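Long-range contacts in aerobactin synthase IucC (Klebsiella pneumoniae, PDB 6CN7), which probably catalyses the ATP-dependent attachment of a second N-acetyl-N-hydroxylysine to citryl-N-acetyl-N-hydroxylysine, completing the siderophore aerobactin: residues A[322-327]-A[352-357]; A[318-323]-A[439-444]; A[259-264]-A[273-278]. The protein carries 5 engineered substitutions. One frame throughout, in Å; residues are numbered along the deposited sequence.

Contact 1: residues A[322-327]-A[352-357]; sequences LGEPAA and IWRENP
Residues 323-327 meet Ile-352 to Glu-355 where strand 326-330, with the loop leading into it, runs antiparallel to strand 350-355 in the large antiparallel sheet of the IucA/IucC family region. The opposite edge of strand 350-355 is taken by strand 272-275.

Two backbone bonds cross the contact. Trp-353 N donates to Ala-326 O at 3.0 Å, and, in the loop before the strand, Gly-323 O accepts from Glu-355 N at 2.9 Å. Between them lies Pro-325, which has no N-H to give; Trp-353 O is met instead by Glu-324 CA, a CA-H...O contact of 3.4 Å, and by the proline's CD.

Two carboxylates do the polar work. Glu-355 swings its CG to the far side from its N (chi1 -154°), and the extended chain reaches Gly-323 N, which bonds to Glu-355 OE1 at 2.8 Å on the anti lone pair. With no side chain, Gly-323 probably eases the close approach of the carboxylate. Trp-360 NE1 holds OE2, so both oxygens are engaged and the group's rotation is fixed. Glu-324 lies alongside Arg-354, pointing the same way, with carboxylate and guanidinium planes 17° apart. Their salt bridge is long, Glu-324 OE2 to Arg-354 NE at 3.5 Å, and probably helps neutralise an arginine whose NH1 also pairs with Asp-444. Glu-324 CD rests on Ile-352 CG2.

Apolar contacts occur on both faces. The small Ala-326 lets its CB approach Trp-353 CD1 obliquely at 3.7 Å, and Leu-191 of helix 188-195 touches both residues. Ala-327 CB packs on Ile-352 CG1 on the other face. Beyond the strand, Leu-322 crosses Pro-357 at about a right angle, with Leu-322 CD1 4.0 Å from Pro-357 CG.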
loop_
_atom_site.group_PDB
_atom_site.type_symbol
_atom_site.label_atom_id
_atom_site.label_comp_id
_atom_site.label_asym_id
_atom_site.label_seq_id
_atom_site.Cartn_x
_atom_site.Cartn_y
_atom_site.Cartn_z
ATOM N N LEU A 322 -7.672 33.202 -7.050
ATOM C CA LEU A 322 -8.576 32.091 -6.793
ATOM C C LEU A 322 -8.573 31.775 -5.303
ATOM O O LEU A 322 -7.510 31.577 -4.703
ATOM C CB LEU A 322 -8.163 30.866 -7.610
ATOM C CG LEU A 322 -8.243 31.054 -9.130
ATOM C CD1 LEU A 322 -7.663 29.859 -9.864
ATOM C CD2 LEU A 322 -9.678 31.295 -9.574
ATOM N N GLY A 323 -9.763 31.733 -4.705
ATOM C CA GLY A 323 -9.896 31.648 -3.268
ATOM C C GLY A 323 -10.102 30.229 -2.757
ATOM O O GLY A 323 -10.374 29.292 -3.504
ATOM N N GLU A 324 -9.957 30.093 -1.435
ATOM C CA GLU A 324 -10.223 28.853 -0.710
ATOM C C GLU A 324 -11.413 29.089 0.213
ATOM O O GLU A 324 -11.237 29.492 1.373
ATOM C CB GLU A 324 -8.995 28.412 0.088
ATOM C CG GLU A 324 -7.820 27.988 -0.777
ATOM C CD GLU A 324 -6.629 27.522 0.040
ATOM O OE1 GLU A 324 -6.681 27.631 1.285
ATOM O OE2 GLU A 324 -5.646 27.043 -0.566
ATOM N N PRO A 325 -12.647 28.865 -0.250
ATOM C CA PRO A 325 -13.808 29.210 0.587
ATOM C C PRO A 325 -14.014 28.285 1.772
ATOM O O PRO A 325 -14.597 28.717 2.774
ATOM C CB PRO A 325 -14.982 29.135 -0.397
ATOM C CG PRO A 325 -14.513 28.221 -1.479
ATOM C CD PRO A 325 -13.041 28.453 -1.606
ATOM N N ALA A 326 -13.568 27.032 1.699
ATOM C CA ALA A 326 -13.820 26.070 2.762
ATOM C C ALA A 326 -12.578 25.230 3.011
ATOM O O ALA A 326 -11.822 24.915 2.089
ATOM C CB ALA A 326 -15.007 25.158 2.423
ATOM N N ALA A 327 -12.382 24.865 4.276
ATOM C CA ALA A 327 -11.254 24.046 4.688
ATOM C C ALA A 327 -11.641 23.283 5.946
ATOM O O ALA A 327 -12.583 23.652 6.653
ATOM C CB ALA A 327 -10.003 24.893 4.940
ATOM N N ILE A 352 -9.616 20.650 1.577
ATOM C CA ILE A 352 -9.577 22.050 1.176
ATOM C C ILE A 352 -10.322 22.177 -0.143
ATOM O O ILE A 352 -10.085 21.399 -1.074
ATOM C CB ILE A 352 -8.132 22.566 1.032
ATOM C CG1 ILE A 352 -7.414 22.517 2.381
ATOM C CG2 ILE A 352 -8.123 23.991 0.470
ATOM C CD1 ILE A 352 -5.923 22.783 2.291
ATOM N N TRP A 353 -11.223 23.152 -0.222
ATOM C CA TRP A 353 -11.964 23.437 -1.443
ATOM C C TRP A 353 -11.394 24.691 -2.090
ATOM O O TRP A 353 -11.241 25.723 -1.427
ATOM C CB TRP A 353 -13.453 23.611 -1.150
ATOM C CG TRP A 353 -14.101 22.355 -0.651
ATOM C CD1 TRP A 353 -14.237 21.963 0.650
ATOM C CD2 TRP A 353 -14.698 21.321 -1.445
ATOM N NE1 TRP A 353 -14.883 20.751 0.714
ATOM C CE2 TRP A 353 -15.176 20.336 -0.558
ATOM C CE3 TRP A 353 -14.875 21.134 -2.819
ATOM C CZ2 TRP A 353 -15.818 19.182 -0.999
ATOM C CZ3 TRP A 353 -15.514 19.986 -3.256
ATOM C CH2 TRP A 353 -15.978 19.025 -2.350
ATOM N N ARG A 354 -11.072 24.594 -3.377
ATOM C CA ARG A 354 -10.433 25.674 -4.110
ATOM C C ARG A 354 -11.321 26.144 -5.250
ATOM O O ARG A 354 -12.121 25.381 -5.799
ATOM C CB ARG A 354 -9.082 25.244 -4.682
ATOM C CG ARG A 354 -7.932 25.331 -3.706
ATOM C CD ARG A 354 -6.625 25.143 -4.443
ATOM N NE ARG A 354 -5.471 25.155 -3.555
ATOM C CZ ARG A 354 -4.232 24.885 -3.951
ATOM N NH1 ARG A 354 -3.234 24.918 -3.078
ATOM N NH2 ARG A 354 -3.990 24.578 -5.219
ATOM N N GLU A 355 -11.155 27.412 -5.604
ATOM C CA GLU A 355 -11.914 28.026 -6.683
ATOM C C GLU A 355 -11.329 27.610 -8.027
ATOM O O GLU A 355 -10.137 27.811 -8.282
ATOM C CB GLU A 355 -11.890 29.543 -6.520
ATOM C CG GLU A 355 -13.062 30.265 -7.135
ATOM C CD GLU A 355 -13.090 31.732 -6.759
ATOM O OE1 GLU A 355 -12.257 32.146 -5.928
ATOM O OE2 GLU A 355 -13.944 32.470 -7.295
ATOM N N ASN A 356 -12.162 27.019 -8.876
ATOM C CA ASN A 356 -11.759 26.623 -10.220
ATOM C C ASN A 356 -11.732 27.850 -11.133
ATOM O O ASN A 356 -12.584 28.730 -11.009
ATOM C CB ASN A 356 -12.732 25.575 -10.769
ATOM C CG ASN A 356 -12.346 25.056 -12.146
ATOM O OD1 ASN A 356 -11.936 25.814 -13.024
ATOM N ND2 ASN A 356 -12.506 23.753 -12.346
ATOM N N PRO A 357 -10.758 27.946 -12.046
ATOM C CA PRO A 357 -10.740 29.094 -12.968
ATOM C C PRO A 357 -12.066 29.371 -13.659
ATOM O O PRO A 357 -12.410 30.541 -13.867
ATOM C CB PRO A 357 -9.651 28.697 -13.972
ATOM C CG PRO A 357 -8.697 27.898 -13.167
ATOM C CD PRO A 357 -9.525 27.143 -12.155
#

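Contact 2: residues A[318-323]-A[439-444]; sequences GAVILG and RVLLKD
Val-320 and Ile-321 pair with Leu-441 and Leu-442 as short parallel strands, strand 320-321 lying at the edge of a mixed sheet and tying the IucA/IucC family region to the FhuF-like region. Val-320 does most of the pairing: its N donates to Val-440 O at 2.9 Å, and its own O accepts from Leu-442 N at 2.9 Å along a nearly straight line (175°). Leu-322 N continues the ladder to Leu-442 O at 2.8 Å.

Branched and aliphatic side chains suit both buried faces. On one, Ala-319 CB meets Val-440 CG1 at 3.7 Å, and Ile-321 CD1 touches Leu-442 CD1, with Phe-308 of helix 291-310 packed against Ala-319, Ile-321 and Leu-442. On the other, Val-320 CB rests on Leu-441 CG, while Leu-322 lies beside the aliphatic part of Lys-443, its CD1 3.7 Å from Lys-443 CE.

Gly-318, the first residue after helix 312-317, has a positive phi (85°) and, lacking a side chain, lets Arg-439 CB come close. The arginine's CG sits between backbone N and carbonyl carbon (chi1 54°), sending the chain past Gly-318 O until Val-320 CG2 lies at the guanidinium edge; Glu-365 takes its NH1. Alternating bonds from one residue to the two flanking its partner are the signature of parallel pairing, here added to the antiparallel strands 428-433 and 436-442.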
loop_
_atom_site.group_PDB
_atom_site.type_symbol
_atom_site.label_atom_id
_atom_site.label_comp_id
_atom_site.label_asym_id
_atom_site.label_seq_id
_atom_site.Cartn_x
_atom_site.Cartn_y
_atom_site.Cartn_z
ATOM N N GLY A 318 -5.527 42.720 -14.623
ATOM C CA GLY A 318 -6.484 41.643 -14.742
ATOM C C GLY A 318 -6.235 40.464 -13.826
ATOM O O GLY A 318 -7.037 39.524 -13.829
ATOM N N ALA A 319 -5.163 40.489 -13.035
ATOM C CA ALA A 319 -4.804 39.343 -12.208
ATOM C C ALA A 319 -5.965 38.924 -11.313
ATOM O O ALA A 319 -6.656 39.760 -10.729
ATOM C CB ALA A 319 -3.579 39.677 -11.355
ATOM N N VAL A 320 -6.167 37.613 -11.209
ATOM C CA VAL A 320 -7.260 37.034 -10.437
ATOM C C VAL A 320 -6.677 36.214 -9.297
ATOM O O VAL A 320 -5.674 35.513 -9.470
ATOM C CB VAL A 320 -8.173 36.161 -11.322
ATOM C CG1 VAL A 320 -9.253 35.474 -10.483
ATOM C CG2 VAL A 320 -8.805 36.995 -12.427
ATOM N N ILE A 321 -7.316 36.298 -8.134
ATOM C CA ILE A 321 -6.949 35.520 -6.958
ATOM C C ILE A 321 -8.018 34.453 -6.763
ATOM O O ILE A 321 -9.146 34.760 -6.356
ATOM C CB ILE A 321 -6.816 36.408 -5.712
ATOM C CG1 ILE A 321 -5.661 37.403 -5.879
ATOM C CG2 ILE A 321 -6.625 35.562 -4.457
ATOM C CD1 ILE A 321 -4.282 36.768 -5.963
ATOM N N LEU A 322 -7.672 33.202 -7.050
ATOM C CA LEU A 322 -8.576 32.091 -6.793
ATOM C C LEU A 322 -8.573 31.775 -5.303
ATOM O O LEU A 322 -7.510 31.577 -4.703
ATOM C CB LEU A 322 -8.163 30.866 -7.610
ATOM C CG LEU A 322 -8.243 31.054 -9.130
ATOM C CD1 LEU A 322 -7.663 29.859 -9.864
ATOM C CD2 LEU A 322 -9.678 31.295 -9.574
ATOM N N GLY A 323 -9.763 31.733 -4.705
ATOM C CA GLY A 323 -9.896 31.648 -3.268
ATOM C C GLY A 323 -10.102 30.229 -2.757
ATOM O O GLY A 323 -10.374 29.292 -3.504
ATOM N N ARG A 439 -5.172 37.384 -18.973
ATOM C CA ARG A 439 -4.816 37.762 -17.615
ATOM C C ARG A 439 -4.293 36.523 -16.904
ATOM O O ARG A 439 -4.389 35.404 -17.412
ATOM C CB ARG A 439 -6.009 38.372 -16.876
ATOM C CG ARG A 439 -7.261 37.509 -16.866
ATOM C CD ARG A 439 -8.453 38.346 -16.445
ATOM N NE ARG A 439 -9.657 37.558 -16.198
ATOM C CZ ARG A 439 -10.552 37.240 -17.126
ATOM N NH1 ARG A 439 -10.386 37.631 -18.383
ATOM N NH2 ARG A 439 -11.618 36.523 -16.798
ATOM N N VAL A 440 -3.728 36.738 -15.722
ATOM C CA VAL A 440 -3.138 35.658 -14.941
ATOM C C VAL A 440 -4.085 35.286 -13.810
ATOM O O VAL A 440 -4.823 36.127 -13.283
ATOM C CB VAL A 440 -1.747 36.047 -14.396
ATOM C CG1 VAL A 440 -1.856 37.099 -13.295
ATOM C CG2 VAL A 440 -1.010 34.818 -13.902
ATOM N N LEU A 441 -4.077 34.006 -13.445
ATOM C CA LEU A 441 -4.850 33.490 -12.322
ATOM C C LEU A 441 -3.887 32.848 -11.336
ATOM O O LEU A 441 -3.119 31.954 -11.707
ATOM C CB LEU A 441 -5.898 32.474 -12.784
ATOM C CG LEU A 441 -7.180 33.009 -13.432
ATOM C CD1 LEU A 441 -6.909 33.612 -14.798
ATOM C CD2 LEU A 441 -8.207 31.902 -13.538
ATOM N N LEU A 442 -3.924 33.308 -10.090
ATOM C CA LEU A 442 -3.066 32.794 -9.033
ATOM C C LEU A 442 -3.912 32.015 -8.036
ATOM O O LEU A 442 -5.050 32.397 -7.745
ATOM C CB LEU A 442 -2.332 33.937 -8.329
ATOM C CG LEU A 442 -1.648 34.928 -9.274
ATOM C CD1 LEU A 442 -1.145 36.133 -8.506
ATOM C CD2 LEU A 442 -0.513 34.258 -10.034
ATOM N N LYS A 443 -3.354 30.919 -7.519
ATOM C CA LYS A 443 -4.123 30.008 -6.676
ATOM C C LYS A 443 -3.387 29.507 -5.440
ATOM O O LYS A 443 -4.053 29.190 -4.449
ATOM C CB LYS A 443 -4.585 28.798 -7.497
ATOM C CG LYS A 443 -3.466 28.090 -8.257
ATOM C CD LYS A 443 -3.995 26.957 -9.131
ATOM C CE LYS A 443 -4.824 27.483 -10.295
ATOM N NZ LYS A 443 -5.189 26.416 -11.269
ATOM N N ASP A 444 -2.058 29.424 -5.440
ATOM C CA ASP A 444 -1.310 28.808 -4.348
ATOM C C ASP A 444 -0.698 29.882 -3.454
ATOM O O ASP A 444 0.261 30.559 -3.841
ATOM C CB ASP A 444 -0.238 27.868 -4.892
ATOM C CG ASP A 444 -0.820 26.554 -5.380
ATOM O OD1 ASP A 444 -1.647 25.973 -4.652
ATOM O OD2 ASP A 444 -0.469 26.104 -6.492
#

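Contact 3: residues A[259-264]-A[273-278]; sequences SLRTLT and DIKLPL
Arg-261 and Leu-276 join through both backbone and side chain. Leu-276 N donates to Arg-261 O at 3.0 Å, and Arg-261 NE returns a nearly straight bond (175°) to Leu-276 O at 2.9 Å. That oxygen lies in the guanidinium plane, although the donor stands well out of the carbonyl plane. A bend at chi3 (59°) turns the arginine's end this way, and Lys-275 CE sits over the centre of one guanidinium face, 3.7 Å from Arg-261 CZ. The two cationic ends, Arg-261 NH1 and Lys-275 NZ, are 4.3 Å apart.

Farther along, Leu-263 and Ile-274 exchange backbone bonds, while Asp-273 and Lys-275 make theirs with Arg-354 and Ile-352 of strand 350-355. Gln-257 NE2 serves Thr-264 OG1 and, weakly, Asp-273 OD2; Thr-262 N and OG1 each make a weak bond to Ser-259 OG.

Leucine and isoleucine suit the buried face, where Leu-263 CB lies 3.8 Å from Ile-274 CG2 and Leu-263 also crosses Leu-276, all three touching Leu-168 of strand 165-174. Hydrogen-bonded Leu-263/Ile-274 beside non-hydrogen-bonded Thr-262/Lys-275 marks antiparallel pairing, and the short link between strands 262-265 and 272-275 makes it a beta hairpin.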
loop_
_atom_site.group_PDB
_atom_site.type_symbol
_atom_site.label_atom_id
_atom_site.label_comp_id
_atom_site.label_asym_id
_atom_site.label_seq_id
_atom_site.Cartn_x
_atom_site.Cartn_y
_atom_site.Cartn_z
ATOM N N SER A 259 -0.164 19.345 -9.344
ATOM C CA SER A 259 0.132 19.340 -7.916
ATOM C C SER A 259 -0.231 18.022 -7.246
ATOM O O SER A 259 0.154 17.811 -6.092
ATOM C CB SER A 259 -0.608 20.485 -7.220
ATOM O OG SER A 259 -2.010 20.278 -7.246
ATOM N N LEU A 260 -0.981 17.153 -7.924
ATOM C CA LEU A 260 -1.245 15.795 -7.461
ATOM C C LEU A 260 -2.241 15.751 -6.303
ATOM O O LEU A 260 -3.113 14.876 -6.269
ATOM C CB LEU A 260 0.068 15.112 -7.062
ATOM C CG LEU A 260 0.008 13.605 -6.807
ATOM C CD1 LEU A 260 -0.493 12.850 -8.029
ATOM C CD2 LEU A 260 1.379 13.097 -6.399
ATOM N N ARG A 261 -2.123 16.674 -5.345
ATOM C CA ARG A 261 -3.065 16.725 -4.233
ATOM C C ARG A 261 -4.352 17.457 -4.586
ATOM O O ARG A 261 -5.381 17.212 -3.948
ATOM C CB ARG A 261 -2.424 17.399 -3.021
ATOM C CG ARG A 261 -1.387 16.554 -2.290
ATOM C CD ARG A 261 -0.848 17.301 -1.083
ATOM N NE ARG A 261 -1.913 17.647 -0.146
ATOM C CZ ARG A 261 -1.805 18.556 0.818
ATOM N NH1 ARG A 261 -0.674 19.230 0.984
ATOM N NH2 ARG A 261 -2.835 18.797 1.620
ATOM N N THR A 262 -4.319 18.345 -5.573
ATOM C CA THR A 262 -5.496 19.095 -5.993
ATOM C C THR A 262 -6.117 18.412 -7.204
ATOM O O THR A 262 -5.426 18.140 -8.191
ATOM C CB THR A 262 -5.135 20.545 -6.320
ATOM O OG1 THR A 262 -4.470 21.137 -5.198
ATOM C CG2 THR A 262 -6.387 21.352 -6.641
ATOM N N LEU A 263 -7.419 18.143 -7.127
ATOM C CA LEU A 263 -8.118 17.366 -8.138
ATOM C C LEU A 263 -9.177 18.214 -8.831
ATOM O O LEU A 263 -9.797 19.091 -8.220
ATOM C CB LEU A 263 -8.787 16.134 -7.517
ATOM C CG LEU A 263 -7.953 15.318 -6.529
ATOM C CD1 LEU A 263 -8.807 14.217 -5.925
ATOM C CD2 LEU A 263 -6.720 14.738 -7.201
ATOM N N THR A 264 -9.380 17.937 -10.116
ATOM C CA THR A 264 -10.427 18.563 -10.909
ATOM C C THR A 264 -11.558 17.568 -11.125
ATOM O O THR A 264 -11.317 16.377 -11.351
ATOM C CB THR A 264 -9.884 19.040 -12.259
ATOM O OG1 THR A 264 -8.841 19.999 -12.045
ATOM C CG2 THR A 264 -10.986 19.679 -13.097
ATOM N N ASP A 273 -12.479 23.004 -7.255
ATOM C CA ASP A 273 -11.534 21.904 -7.156
ATOM C C ASP A 273 -11.410 21.477 -5.699
ATOM O O ASP A 273 -11.785 22.206 -4.778
ATOM C CB ASP A 273 -10.163 22.301 -7.703
ATOM C CG ASP A 273 -10.191 22.606 -9.188
ATOM O OD1 ASP A 273 -11.097 22.101 -9.883
ATOM O OD2 ASP A 273 -9.303 23.347 -9.664
ATOM N N ILE A 274 -10.878 20.278 -5.495
ATOM C CA ILE A 274 -10.695 19.725 -4.161
ATOM C C ILE A 274 -9.223 19.398 -3.974
ATOM O O ILE A 274 -8.557 18.928 -4.901
ATOM C CB ILE A 274 -11.568 18.475 -3.929
ATOM C CG1 ILE A 274 -11.564 18.104 -2.445
ATOM C CG2 ILE A 274 -11.081 17.303 -4.786
ATOM C CD1 ILE A 274 -12.594 17.061 -2.064
ATOM N N LYS A 275 -8.718 19.657 -2.772
ATOM C CA LYS A 275 -7.336 19.360 -2.412
ATOM C C LYS A 275 -7.348 18.466 -1.183
ATOM O O LYS A 275 -7.937 18.825 -0.158
ATOM C CB LYS A 275 -6.542 20.640 -2.148
ATOM C CG LYS A 275 -5.090 20.393 -1.783
ATOM C CD LYS A 275 -4.333 21.692 -1.573
ATOM C CE LYS A 275 -2.879 21.424 -1.226
ATOM N NZ LYS A 275 -2.102 22.681 -1.052
ATOM N N LEU A 276 -6.695 17.312 -1.287
ATOM C CA LEU A 276 -6.756 16.299 -0.248
ATOM C C LEU A 276 -5.352 15.944 0.229
ATOM O O LEU A 276 -4.383 16.115 -0.515
ATOM C CB LEU A 276 -7.460 15.038 -0.763
ATOM C CG LEU A 276 -8.923 15.262 -1.162
ATOM C CD1 LEU A 276 -9.458 14.121 -2.016
ATOM C CD2 LEU A 276 -9.786 15.445 0.077
ATOM N N PRO A 277 -5.204 15.457 1.462
ATOM C CA PRO A 277 -3.866 15.086 1.941
ATOM C C PRO A 277 -3.331 13.837 1.253
ATOM O O PRO A 277 -4.059 12.869 1.019
ATOM C CB PRO A 277 -4.076 14.843 3.441
ATOM C CG PRO A 277 -5.384 15.472 3.772
ATOM C CD PRO A 277 -6.209 15.383 2.537
ATOM N N LEU A 278 -2.038 13.874 0.933
ATOM C CA LEU A 278 -1.296 12.706 0.464
ATOM C C LEU A 278 -0.027 12.632 1.305
ATOM O O LEU A 278 0.911 13.407 1.093
ATOM C CB LEU A 278 -0.977 12.799 -1.027
ATOM C CG LEU A 278 -2.138 12.637 -2.015
ATOM C CD1 LEU A 278 -1.662 12.879 -3.443
ATOM C CD2 LEU A 278 -2.769 11.259 -1.898
#

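How the contacts relate
All three contacts are largely buried, and none belongs to the surface. Contacts 1 and 3 share the large antiparallel sheet: strands 350-355 and 272-275 are neighbours in it, linked by probable hydrogen bonds Ile-352 O to Lys-275 N and Arg-354 O to Asp-273 N. Contact 2 lies in a separate mixed sheet, yet starts from the same stretch of chain, sharing Leu-322 and Gly-323 with contact 1; packing of Pro-357 on Leu-441 also joins them. Contacts 2 and 3 do not touch. Side-chain carboxylates bridge contact 1, contact 2 relies on aliphatic packing around parallel backbone bonds, and contact 3 adds an arginine-to-carbonyl bond to its hairpin.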